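Local coordinates for ABC transporter (Caldanaerobius, PDB 4G68), which probably captures xylo-oligosaccharides outside the cell as the solute-binding component of an ABC transporter serving xylan utilisation, at residues F67-T72 / E98-N103; Q154-S159 / A383-N388; Q177-Y182 / M298-N303. All blocks are in the same frame, centred on the assembly; numbering follows the deposited sequence.

Along the chain, interaction 1 comes first and is complete before interaction 2 opens at residues 154-159; interaction 3 is then nested inside the long loop that interaction 2 closes at residues 383-388. The centres lie about 24 Å apart for interactions 1 and 2, and about 22 Å for each of the other two pairs; no two contacts touch. Interactions 1 and 3 reach the same mixed sheet, and both meet the chain C xylopyranose, so the sugar is held by parts of the chain distant in sequence, as expected of a bilobed solute-binding protein. Interaction 2 joins two loops away from the sugar, beside strand 168-184, the strand on which interaction 3 is built.

Interaction 1: F67-T72 / E98-N103; sequences FWNLFT and ESVTEN. With XYS (alpha-D-xylopyranose), chain D; XYP (beta-D-xylopyranose), chain B; XYP (beta-D-xylopyranose), chain C.
Asn69 and Glu98 are joined by a nearly straight hydrogen bond, Asn69 ND2 donating to Glu98 OE1 at 2.9 Å with the carboxylate oxygen in the amide plane. The opposite end of that amide works too: Asn69 OD1 accepts the N-H of Phe71 on a lone pair at 3.0 Å, closing an Asx turn. A chi1 of 66°, which tucks CG between the residue's own N and carbonyl carbon, lets one amide serve both partners. The turn leads into the sugar site, where the Phe71 ring has Leu70 CD1 over one face and O5 of the alpha-xylopyranose near its edge. At another sugar of the same site, Asn103 OD1 accepts from O2 of XYP chain C at 2.6 Å, while Asn103 ND2 donates to that same XYP O2 at 2.9 Å. Leu70 CD2 lies alongside, 3.4 Å from Asn103 OD1. One water binds Leu70 O, Thr72 OG1, Asn103 N and two hydroxyls of the alpha-xylopyranose.

Behind this shell run parallel strands 64-69 and 95-100 of a beta-alpha-beta unit, paired by Ser99 N to Phe67 O and Thr101 N to Asn69 O. On the other face of the sheet Trp68 makes a cation-pi contact with Lys109. With both ends of its amide bound, Asn69 is held against flipping, and the residues just past the strand ends offer the sugar the Asn103 amide directly and backbone groups through water.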
loop_
_atom_site.group_PDB
_atom_site.type_symbol
_atom_site.label_atom_id
_atom_site.label_comp_id
_atom_site.label_asym_id
_atom_site.label_seq_id
_atom_site.Cartn_x
_atom_site.Cartn_y
_atom_site.Cartn_z
ATOM N N PHE A 67 7.487 -9.509 -18.541
ATOM C CA PHE A 67 6.768 -8.608 -17.580
ATOM C C PHE A 67 6.619 -9.324 -16.263
ATOM O O PHE A 67 6.041 -10.422 -16.212
ATOM C CB PHE A 67 5.385 -8.291 -18.133
ATOM C CG PHE A 67 4.441 -7.585 -17.186
ATOM C CD1 PHE A 67 4.874 -6.474 -16.426
ATOM C CD2 PHE A 67 3.099 -7.936 -17.185
ATOM C CE1 PHE A 67 3.990 -5.762 -15.621
ATOM C CE2 PHE A 67 2.181 -7.243 -16.338
ATOM C CZ PHE A 67 2.642 -6.155 -15.562
ATOM N N TRP A 68 7.106 -8.676 -15.189
ATOM C CA TRP A 68 6.883 -9.250 -13.851
ATOM C C TRP A 68 5.934 -8.399 -13.045
ATOM O O TRP A 68 5.989 -7.164 -13.102
ATOM C CB TRP A 68 8.174 -9.400 -13.069
ATOM C CG TRP A 68 9.225 -10.298 -13.685
ATOM C CD1 TRP A 68 9.119 -11.145 -14.808
ATOM C CD2 TRP A 68 10.574 -10.434 -13.216
ATOM N NE1 TRP A 68 10.368 -11.753 -15.063
ATOM C CE2 TRP A 68 11.249 -11.367 -14.114
ATOM C CE3 TRP A 68 11.270 -9.928 -12.126
ATOM C CZ2 TRP A 68 12.612 -11.749 -13.904
ATOM C CZ3 TRP A 68 12.637 -10.246 -11.965
ATOM C CH2 TRP A 68 13.281 -11.165 -12.807
ATOM N N ASN A 69 5.058 -9.063 -12.313
ATOM C CA ASN A 69 4.133 -8.395 -11.407
ATOM C C ASN A 69 3.810 -9.253 -10.173
ATOM O O ASN A 69 4.222 -10.442 -10.082
ATOM C CB ASN A 69 2.832 -7.935 -12.166
ATOM C CG ASN A 69 1.998 -9.135 -12.661
ATOM O OD1 ASN A 69 1.259 -9.737 -11.874
ATOM N ND2 ASN A 69 2.166 -9.540 -13.938
ATOM N N LEU A 70 3.034 -8.708 -9.234
ATOM C CA LEU A 70 2.736 -9.459 -8.025
ATOM C C LEU A 70 1.308 -9.805 -7.859
ATOM O O LEU A 70 0.889 -10.079 -6.746
ATOM C CB LEU A 70 3.311 -8.653 -6.806
ATOM C CG LEU A 70 2.806 -7.183 -6.632
ATOM C CD1 LEU A 70 1.274 -7.049 -6.554
ATOM C CD2 LEU A 70 3.327 -6.722 -5.277
ATOM N N PHE A 71 0.490 -9.684 -8.940
ATOM C CA PHE A 71 -0.927 -9.966 -8.770
ATOM C C PHE A 71 -1.248 -11.468 -8.703
ATOM O O PHE A 71 -1.562 -12.123 -9.700
ATOM C CB PHE A 71 -1.747 -9.265 -9.839
ATOM C CG PHE A 71 -1.790 -7.755 -9.629
ATOM C CD1 PHE A 71 -2.568 -7.189 -8.612
ATOM C CD2 PHE A 71 -0.949 -6.931 -10.396
ATOM C CE1 PHE A 71 -2.567 -5.780 -8.425
ATOM C CE2 PHE A 71 -0.921 -5.562 -10.173
ATOM C CZ PHE A 71 -1.722 -4.987 -9.204
ATOM N N THR A 72 -1.119 -12.007 -7.505
ATOM C CA THR A 72 -1.213 -13.437 -7.309
ATOM C C THR A 72 -2.611 -13.918 -6.922
ATOM O O THR A 72 -2.948 -15.014 -7.197
ATOM C CB THR A 72 -0.234 -13.987 -6.232
ATOM O OG1 THR A 72 -0.263 -13.185 -5.067
ATOM C CG2 THR A 72 1.204 -14.133 -6.780
ATOM N N GLU A 98 4.436 -13.115 -18.895
ATOM C CA GLU A 98 4.514 -12.608 -17.476
ATOM C C GLU A 98 5.018 -13.678 -16.554
ATOM O O GLU A 98 4.848 -14.917 -16.811
ATOM C CB GLU A 98 3.124 -12.028 -17.062
ATOM C CG GLU A 98 1.974 -13.064 -17.006
ATOM C CD GLU A 98 0.783 -12.694 -16.131
ATOM O OE1 GLU A 98 0.849 -11.780 -15.290
ATOM O OE2 GLU A 98 -0.275 -13.353 -16.283
ATOM N N SER A 99 5.676 -13.256 -15.471
ATOM C CA SER A 99 6.014 -14.151 -14.359
ATOM C C SER A 99 5.442 -13.441 -13.111
ATOM O O SER A 99 5.728 -12.260 -12.904
ATOM C CB SER A 99 7.537 -14.306 -14.270
ATOM O OG SER A 99 7.898 -14.972 -13.056
ATOM N N VAL A 100 4.665 -14.145 -12.317
ATOM C CA VAL A 100 3.929 -13.545 -11.192
ATOM C C VAL A 100 4.470 -14.062 -9.864
ATOM O O VAL A 100 4.576 -15.273 -9.667
ATOM C CB VAL A 100 2.437 -13.929 -11.236
ATOM C CG1 VAL A 100 1.662 -13.184 -10.149
ATOM C CG2 VAL A 100 1.838 -13.648 -12.577
ATOM N N THR A 101 4.801 -13.144 -8.963
ATOM C CA THR A 101 5.460 -13.595 -7.678
ATOM C C THR A 101 4.744 -12.895 -6.516
ATOM O O THR A 101 4.448 -11.665 -6.619
ATOM C CB THR A 101 6.936 -13.222 -7.695
ATOM O OG1 THR A 101 7.588 -13.862 -8.787
ATOM C CG2 THR A 101 7.649 -13.586 -6.336
ATOM N N GLU A 102 4.458 -13.657 -5.454
ATOM C CA GLU A 102 3.792 -13.097 -4.281
ATOM C C GLU A 102 4.566 -11.806 -3.808
ATOM O O GLU A 102 5.759 -11.803 -3.735
ATOM C CB GLU A 102 3.659 -14.120 -3.166
ATOM C CG GLU A 102 3.011 -13.505 -1.917
ATOM C CD GLU A 102 4.006 -12.831 -0.931
ATOM O OE1 GLU A 102 5.219 -13.250 -0.896
ATOM O OE2 GLU A 102 3.562 -11.991 -0.065
ATOM N N ASN A 103 3.796 -10.769 -3.461
ATOM C CA ASN A 103 4.321 -9.512 -2.910
ATOM C C ASN A 103 5.658 -9.539 -2.197
ATOM O O ASN A 103 6.630 -8.912 -2.665
ATOM C CB ASN A 103 3.185 -8.924 -2.011
ATOM C CG ASN A 103 3.543 -7.609 -1.340
ATOM O OD1 ASN A 103 4.115 -6.732 -1.942
ATOM N ND2 ASN A 103 3.150 -7.459 -0.072
HETATM C C1 XYS D . -3.641 -9.283 -5.670
HETATM C C2 XYS D . -2.310 -9.479 -4.908
HETATM C C3 XYS D . -1.984 -8.372 -3.894
HETATM C C4 XYS D . -2.305 -6.987 -4.482
HETATM C C5 XYS D . -3.752 -6.950 -4.971
HETATM O O1 XYS D . -4.470 -10.400 -5.736
HETATM O O2 XYS D . -2.108 -10.711 -4.333
HETATM O O3 XYS D . -0.654 -8.519 -3.551
HETATM O O4 XYS D . -1.906 -5.896 -3.684
HETATM O O5 XYS D . -4.309 -8.082 -5.455
HETATM C C1 XYP B . -0.672 -5.576 -3.505
HETATM C C2 XYP B . -0.569 -4.103 -3.911
HETATM C C3 XYP B . 0.872 -3.667 -3.563
HETATM C C4 XYP B . 1.013 -3.874 -2.072
HETATM C C5 XYP B . 0.749 -5.348 -1.709
HETATM O O2 XYP B . -0.727 -4.050 -5.329
HETATM O O3 XYP B . 0.882 -2.250 -3.840
HETATM O O4 XYP B . 2.374 -3.553 -1.762
HETATM O O5 XYP B . -0.587 -5.666 -2.120
HETATM C C1 XYP C . 2.661 -3.048 -0.494
HETATM C C2 XYP C . 4.116 -3.373 -0.172
HETATM C C3 XYP C . 4.452 -2.729 1.179
HETATM C C4 XYP C . 4.042 -1.236 1.234
HETATM C C5 XYP C . 2.606 -0.988 0.689
HETATM O O2 XYP C . 4.292 -4.775 -0.188
HETATM O O3 XYP C . 5.874 -2.902 1.371
HETATM O O4 XYP C . 4.137 -0.692 2.553
HETATM O O5 XYP C . 2.432 -1.657 -0.555
HETATM O O HOH W 1 0.924 -10.780 -3.940
#

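Interaction 2: Q154-S159 / A383-N388; sequences QLLPGS and AWKYDN
Gln154 and Lys385, with Leu156 and Ala383, join two irregular loops by a pair of backbone hydrogen bonds. Lys385 N donates to Gln154 O at 2.9 Å, and Leu156 N donates to Ala383 O at 2.9 Å with an angle of 168°. These bonds flank Leu155 and Trp384 and make a single isolated bridge, with no strand on either segment. A water bridges one end, donating to both Gln154 O and Lys385 O and giving Gln154 O a second donor. The other end leads into a type II turn from Leu156 to Ser159, with Gly158 at the position where positive phi is needed. There Leu156 O accepts from Ser159 OG at 2.7 Å and from Ser159 N, both arriving on the same face of its carbonyl plane, so the hydroxyl reinforces the turn.

Packing centres on the Trp384 indole. Leu155 CD1 sits squarely over the six-membered ring, 3.6 Å from its centroid and only 7° off the normal, a clear CH-pi contact; its other methyl, CD2, lies by Trp384 NE1. Gln154 approaches the rim of the same ring instead, its OE1 near the ring plane and 3.7 Å from Trp384 CZ3. Beyond the bridge, Leu156 CD1 tucks against the backbone, 3.4 Å from Lys385 N. The Lys385 side chain, extended from CG onward (chi2 -174°), runs back past Gln154 O, which carries its CE to Leu155 O and its NZ on to a bond with Asp153 O.

The indole is wedged against helix 356-377 through Ala367 and Lys368, its NE1 donates to Pro173 O on strand 168-184, and Ser371 of that helix binds Trp384 N. Loop 383-388 thus lies between helix 356-377 and strand 168-184, and loop 154-159 meets the same strand through Leu155 and Leu156.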
loop_
_atom_site.group_PDB
_atom_site.type_symbol
_atom_site.label_atom_id
_atom_site.label_comp_id
_atom_site.label_asym_id
_atom_site.label_seq_id
_atom_site.Cartn_x
_atom_site.Cartn_y
_atom_site.Cartn_z
ATOM N N GLN A 154 -3.778 11.666 -19.865
ATOM C CA GLN A 154 -4.595 10.503 -19.602
ATOM C C GLN A 154 -4.542 10.018 -18.178
ATOM O O GLN A 154 -5.333 9.153 -17.817
ATOM C CB GLN A 154 -4.163 9.333 -20.521
ATOM C CG GLN A 154 -4.343 9.681 -22.015
ATOM C CD GLN A 154 -4.345 8.408 -22.825
ATOM O OE1 GLN A 154 -3.355 7.824 -23.058
ATOM N NE2 GLN A 154 -5.492 7.937 -23.155
ATOM N N LEU A 155 -3.595 10.539 -17.394
ATOM C CA LEU A 155 -3.493 10.242 -15.976
ATOM C C LEU A 155 -3.951 11.407 -15.136
ATOM O O LEU A 155 -3.991 12.563 -15.587
ATOM C CB LEU A 155 -2.082 9.915 -15.572
ATOM C CG LEU A 155 -1.588 8.546 -16.065
ATOM C CD1 LEU A 155 -1.056 8.652 -17.477
ATOM C CD2 LEU A 155 -0.605 7.980 -15.085
ATOM N N LEU A 156 -4.326 11.077 -13.918
ATOM C CA LEU A 156 -4.733 12.098 -12.945
ATOM C C LEU A 156 -3.574 13.071 -12.668
ATOM O O LEU A 156 -2.408 12.743 -12.729
ATOM C CB LEU A 156 -5.146 11.432 -11.642
ATOM C CG LEU A 156 -6.542 10.860 -11.506
ATOM C CD1 LEU A 156 -6.976 10.091 -12.682
ATOM C CD2 LEU A 156 -6.711 9.984 -10.273
ATOM N N PRO A 157 -3.905 14.305 -12.268
ATOM C CA PRO A 157 -2.904 15.311 -11.935
ATOM C C PRO A 157 -1.955 14.850 -10.875
ATOM O O PRO A 157 -2.402 14.214 -9.933
ATOM C CB PRO A 157 -3.758 16.473 -11.348
ATOM C CG PRO A 157 -5.090 16.329 -12.022
ATOM C CD PRO A 157 -5.281 14.820 -12.249
ATOM N N GLY A 158 -0.663 15.115 -11.053
ATOM C CA GLY A 158 0.350 14.795 -10.022
ATOM C C GLY A 158 0.815 13.321 -10.016
ATOM O O GLY A 158 1.748 12.915 -9.221
ATOM N N SER A 159 0.305 12.565 -10.971
ATOM C CA SER A 159 0.586 11.109 -11.043
ATOM C C SER A 159 2.070 10.769 -11.141
ATOM O O SER A 159 2.478 9.710 -10.673
ATOM C CB SER A 159 -0.195 10.427 -12.170
ATOM O OG SER A 159 -1.569 10.364 -11.814
ATOM N N ALA A 383 -4.678 5.471 -11.010
ATOM C CA ALA A 383 -3.872 6.691 -11.292
ATOM C C ALA A 383 -4.284 7.237 -12.685
ATOM O O ALA A 383 -4.032 8.406 -12.957
ATOM C CB ALA A 383 -2.366 6.409 -11.262
ATOM N N TRP A 384 -4.851 6.395 -13.553
ATOM C CA TRP A 384 -5.291 6.840 -14.885
ATOM C C TRP A 384 -6.711 7.333 -14.776
ATOM O O TRP A 384 -7.482 6.835 -13.933
ATOM C CB TRP A 384 -5.244 5.746 -15.893
ATOM C CG TRP A 384 -3.813 5.366 -16.303
ATOM C CD1 TRP A 384 -2.825 4.817 -15.460
ATOM C CD2 TRP A 384 -3.177 5.545 -17.593
ATOM N NE1 TRP A 384 -1.665 4.602 -16.156
ATOM C CE2 TRP A 384 -1.811 5.006 -17.467
ATOM C CE3 TRP A 384 -3.600 6.008 -18.849
ATOM C CZ2 TRP A 384 -0.901 5.001 -18.542
ATOM C CZ3 TRP A 384 -2.700 5.943 -19.942
ATOM C CH2 TRP A 384 -1.375 5.491 -19.807
ATOM N N LYS A 385 -7.053 8.348 -15.566
ATOM C CA LYS A 385 -8.444 8.744 -15.679
ATOM C C LYS A 385 -9.332 7.539 -16.018
ATOM O O LYS A 385 -8.885 6.600 -16.688
ATOM C CB LYS A 385 -8.578 9.859 -16.766
ATOM C CG LYS A 385 -7.834 11.075 -16.321
ATOM C CD LYS A 385 -8.063 12.252 -17.294
ATOM C CE LYS A 385 -7.213 13.414 -16.795
ATOM N NZ LYS A 385 -7.043 14.528 -17.794
ATOM N N TYR A 386 -10.604 7.612 -15.642
ATOM C CA TYR A 386 -11.498 6.475 -15.715
ATOM C C TYR A 386 -12.883 6.834 -16.225
ATOM O O TYR A 386 -13.865 6.175 -15.848
ATOM C CB TYR A 386 -11.595 5.779 -14.321
ATOM C CG TYR A 386 -11.747 6.689 -13.112
ATOM C CD1 TYR A 386 -13.038 7.081 -12.663
ATOM C CD2 TYR A 386 -10.622 7.176 -12.418
ATOM C CE1 TYR A 386 -13.187 7.906 -11.580
ATOM C CE2 TYR A 386 -10.766 8.044 -11.349
ATOM C CZ TYR A 386 -12.070 8.381 -10.934
ATOM O OH TYR A 386 -12.185 9.177 -9.861
ATOM N N ASP A 387 -12.942 7.862 -17.075
ATOM C CA ASP A 387 -14.184 8.302 -17.768
ATOM C C ASP A 387 -14.747 7.192 -18.670
ATOM O O ASP A 387 -15.962 7.126 -18.896
ATOM C CB ASP A 387 -13.910 9.580 -18.605
ATOM C CG ASP A 387 -13.329 10.732 -17.768
ATOM O OD1 ASP A 387 -14.029 11.245 -16.857
ATOM O OD2 ASP A 387 -12.180 11.161 -18.044
ATOM N N ASN A 388 -13.878 6.341 -19.205
ATOM C CA ASN A 388 -14.318 5.129 -19.978
ATOM C C ASN A 388 -15.037 4.048 -19.144
ATOM O O ASN A 388 -15.691 3.152 -19.681
ATOM C CB ASN A 388 -13.140 4.489 -20.727
ATOM C CG ASN A 388 -12.008 4.063 -19.794
ATOM O OD1 ASN A 388 -11.619 2.908 -19.780
ATOM N ND2 ASN A 388 -11.487 4.984 -19.025
HETATM O O HOH W 2 -7.188 7.315 -19.129
#

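Interaction 3: Q177-Y182 / M298-N303; sequences QASVLY and MYFGGN. With XYP (beta-D-xylopyranose), chain C.
Tyr182 and Tyr299 open an antiparallel beta pairing between strands 168-184 and 298-300, in the mixed sheet of a fold that belongs to the periplasmic-binding-protein clan. The contact is fully buried.

Among the backbone bonds, Tyr182 and Tyr299 form a hydrogen-bonded pair, with Tyr182 N to Tyr299 O at 2.8 Å; Val180 and Gly301 form another, and Leu181 with Phe300 is the non-hydrogen-bonded pair between them. Segment 298-303 turns a corner at Gly301, yet the bonding goes on. Asn303 N donates to Ala178 O at 2.9 Å, and Asn303 OD1 accepts from Ala178 N, which stands well above the carbonyl plane and not on a lone pair. The side-chain oxygen thus stands in for a strand acceptor.

Side-chain polar contacts brace the corner. With chi1 of -59°, which sets its CG beside the backbone N, Tyr182 runs along the pairing and its OH donates to Gly302 O at 2.8 Å. Ser179 OG turns elsewhere, accepting from Ile340 N, and Tyr299 OH binds Asp305.

The apolar contacts include both faces of the sheet. On the tyrosine side, Val180 CG1, from the same strand as Tyr182, sits 3.4 Å above the plane of the Tyr182 ring, over its centre. Tyr182 and Tyr299 lie side by side, with planes at 65° and Tyr182 CD2 3.6 Å from Tyr299 CD2; Phe309 meets both rings edge-to-face. On the other face Leu181 crosses Phe300 at about a right angle. The far end of that phenyl ring meets a serine, Phe300 CZ lying 3.7 Å from Ser179 CB.

At the start of segment 177-182 the extended Gln177 side chain points to the sugar, its NE2 donating to ring oxygen O5 of the chain C xylopyranose at 3.1 Å.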
loop_
_atom_site.group_PDB
_atom_site.type_symbol
_atom_site.label_atom_id
_atom_site.label_comp_id
_atom_site.label_asym_id
_atom_site.label_seq_id
_atom_site.Cartn_x
_atom_site.Cartn_y
_atom_site.Cartn_z
ATOM N N GLN A 177 -2.193 4.531 -3.445
ATOM C CA GLN A 177 -2.522 3.828 -2.219
ATOM C C GLN A 177 -3.150 4.816 -1.210
ATOM O O GLN A 177 -2.917 6.027 -1.281
ATOM C CB GLN A 177 -1.224 3.254 -1.607
ATOM C CG GLN A 177 -0.689 2.081 -2.466
ATOM C CD GLN A 177 0.474 1.388 -1.767
ATOM O OE1 GLN A 177 0.927 1.818 -0.685
ATOM N NE2 GLN A 177 0.981 0.320 -2.416
ATOM N N ALA A 178 -3.950 4.307 -0.285
ATOM C CA ALA A 178 -4.510 5.148 0.777
ATOM C C ALA A 178 -4.801 4.209 1.959
ATOM O O ALA A 178 -5.211 3.032 1.762
ATOM C CB ALA A 178 -5.804 5.842 0.324
ATOM N N SER A 179 -4.622 4.715 3.161
ATOM C CA SER A 179 -4.825 3.939 4.404
ATOM C C SER A 179 -6.325 3.914 4.775
ATOM O O SER A 179 -6.987 4.984 4.785
ATOM C CB SER A 179 -3.964 4.529 5.524
ATOM O OG SER A 179 -4.196 5.963 5.659
ATOM N N VAL A 180 -6.837 2.740 5.079
ATOM C CA VAL A 180 -8.294 2.528 5.251
ATOM C C VAL A 180 -8.453 1.711 6.544
ATOM O O VAL A 180 -7.833 0.678 6.705
ATOM C CB VAL A 180 -8.810 1.674 4.116
ATOM C CG1 VAL A 180 -10.338 1.465 4.278
ATOM C CG2 VAL A 180 -8.549 2.396 2.741
ATOM N N LEU A 181 -9.281 2.207 7.434
ATOM C CA LEU A 181 -9.846 1.369 8.513
ATOM C C LEU A 181 -11.149 0.722 8.034
ATOM O O LEU A 181 -12.131 1.407 7.706
ATOM C CB LEU A 181 -10.086 2.214 9.787
ATOM C CG LEU A 181 -10.785 1.458 10.942
ATOM C CD1 LEU A 181 -9.885 0.327 11.348
ATOM C CD2 LEU A 181 -10.995 2.452 12.087
ATOM N N TYR A 182 -11.106 -0.605 7.869
ATOM C CA TYR A 182 -12.302 -1.347 7.407
ATOM C C TYR A 182 -13.090 -1.858 8.602
ATOM O O TYR A 182 -12.543 -2.296 9.601
ATOM C CB TYR A 182 -11.872 -2.585 6.589
ATOM C CG TYR A 182 -11.033 -2.263 5.374
ATOM C CD1 TYR A 182 -11.659 -2.130 4.096
ATOM C CD2 TYR A 182 -9.633 -2.181 5.443
ATOM C CE1 TYR A 182 -10.954 -1.842 2.958
ATOM C CE2 TYR A 182 -8.901 -1.925 4.278
ATOM C CZ TYR A 182 -9.545 -1.758 3.059
ATOM O OH TYR A 182 -8.881 -1.549 1.834
HETATM N N MSE A 298 -12.545 -5.470 12.637
HETATM C CA MSE A 298 -11.858 -4.391 11.913
HETATM C C MSE A 298 -10.607 -4.899 11.226
HETATM O O MSE A 298 -10.031 -5.951 11.563
HETATM C CB MSE A 298 -11.434 -3.326 12.933
HETATM C CG MSE A 298 -12.672 -2.645 13.514
HETATM SE SE MSE A 298 -12.112 -1.245 14.833
HETATM C CE MSE A 298 -11.775 -2.465 16.353
ATOM N N TYR A 299 -10.167 -4.165 10.233
ATOM C CA TYR A 299 -8.926 -4.495 9.568
ATOM C C TYR A 299 -8.343 -3.099 9.197
ATOM O O TYR A 299 -9.068 -2.202 8.837
ATOM C CB TYR A 299 -9.280 -5.268 8.274
ATOM C CG TYR A 299 -8.031 -5.667 7.484
ATOM C CD1 TYR A 299 -7.447 -6.916 7.662
ATOM C CD2 TYR A 299 -7.440 -4.775 6.608
ATOM C CE1 TYR A 299 -6.314 -7.290 6.935
ATOM C CE2 TYR A 299 -6.285 -5.119 5.883
ATOM C CZ TYR A 299 -5.758 -6.372 6.020
ATOM O OH TYR A 299 -4.605 -6.682 5.302
ATOM N N PHE A 300 -7.055 -2.921 9.314
ATOM C CA PHE A 300 -6.476 -1.618 8.921
ATOM C C PHE A 300 -5.270 -1.840 8.010
ATOM O O PHE A 300 -4.336 -2.630 8.323
ATOM C CB PHE A 300 -6.060 -0.749 10.142
ATOM C CG PHE A 300 -5.375 0.530 9.745
ATOM C CD1 PHE A 300 -6.138 1.663 9.336
ATOM C CD2 PHE A 300 -3.975 0.621 9.762
ATOM C CE1 PHE A 300 -5.496 2.834 8.896
ATOM C CE2 PHE A 300 -3.324 1.799 9.342
ATOM C CZ PHE A 300 -4.063 2.920 8.909
ATOM N N GLY A 301 -5.298 -1.156 6.863
ATOM C CA GLY A 301 -4.113 -1.206 5.993
ATOM C C GLY A 301 -4.381 -0.523 4.673
ATOM O O GLY A 301 -5.168 0.463 4.627
ATOM N N GLY A 302 -3.830 -1.098 3.595
ATOM C CA GLY A 302 -3.980 -0.403 2.355
ATOM C C GLY A 302 -5.365 -0.635 1.759
ATOM O O GLY A 302 -6.043 -1.667 1.999
ATOM N N ASN A 303 -5.783 0.333 0.953
ATOM C CA ASN A 303 -6.964 0.233 0.096
ATOM C C ASN A 303 -6.863 -0.975 -0.836
ATOM O O ASN A 303 -7.880 -1.482 -1.275
ATOM C CB ASN A 303 -6.965 1.479 -0.816
ATOM C CG ASN A 303 -5.738 1.498 -1.694
ATOM O OD1 ASN A 303 -4.618 1.710 -1.262
ATOM N ND2 ASN A 303 -5.965 1.220 -2.980
HETATM C C1 XYP C . 2.661 -3.048 -0.494
HETATM C C2 XYP C . 4.116 -3.373 -0.172
HETATM C C3 XYP C . 4.452 -2.729 1.179
HETATM C C4 XYP C . 4.042 -1.236 1.234
HETATM C C5 XYP C . 2.606 -0.988 0.689
HETATM O O2 XYP C . 4.292 -4.775 -0.188
HETATM O O3 XYP C . 5.874 -2.902 1.371
HETATM O O4 XYP C . 4.137 -0.692 2.553
HETATM O O5 XYP C . 2.432 -1.657 -0.555
#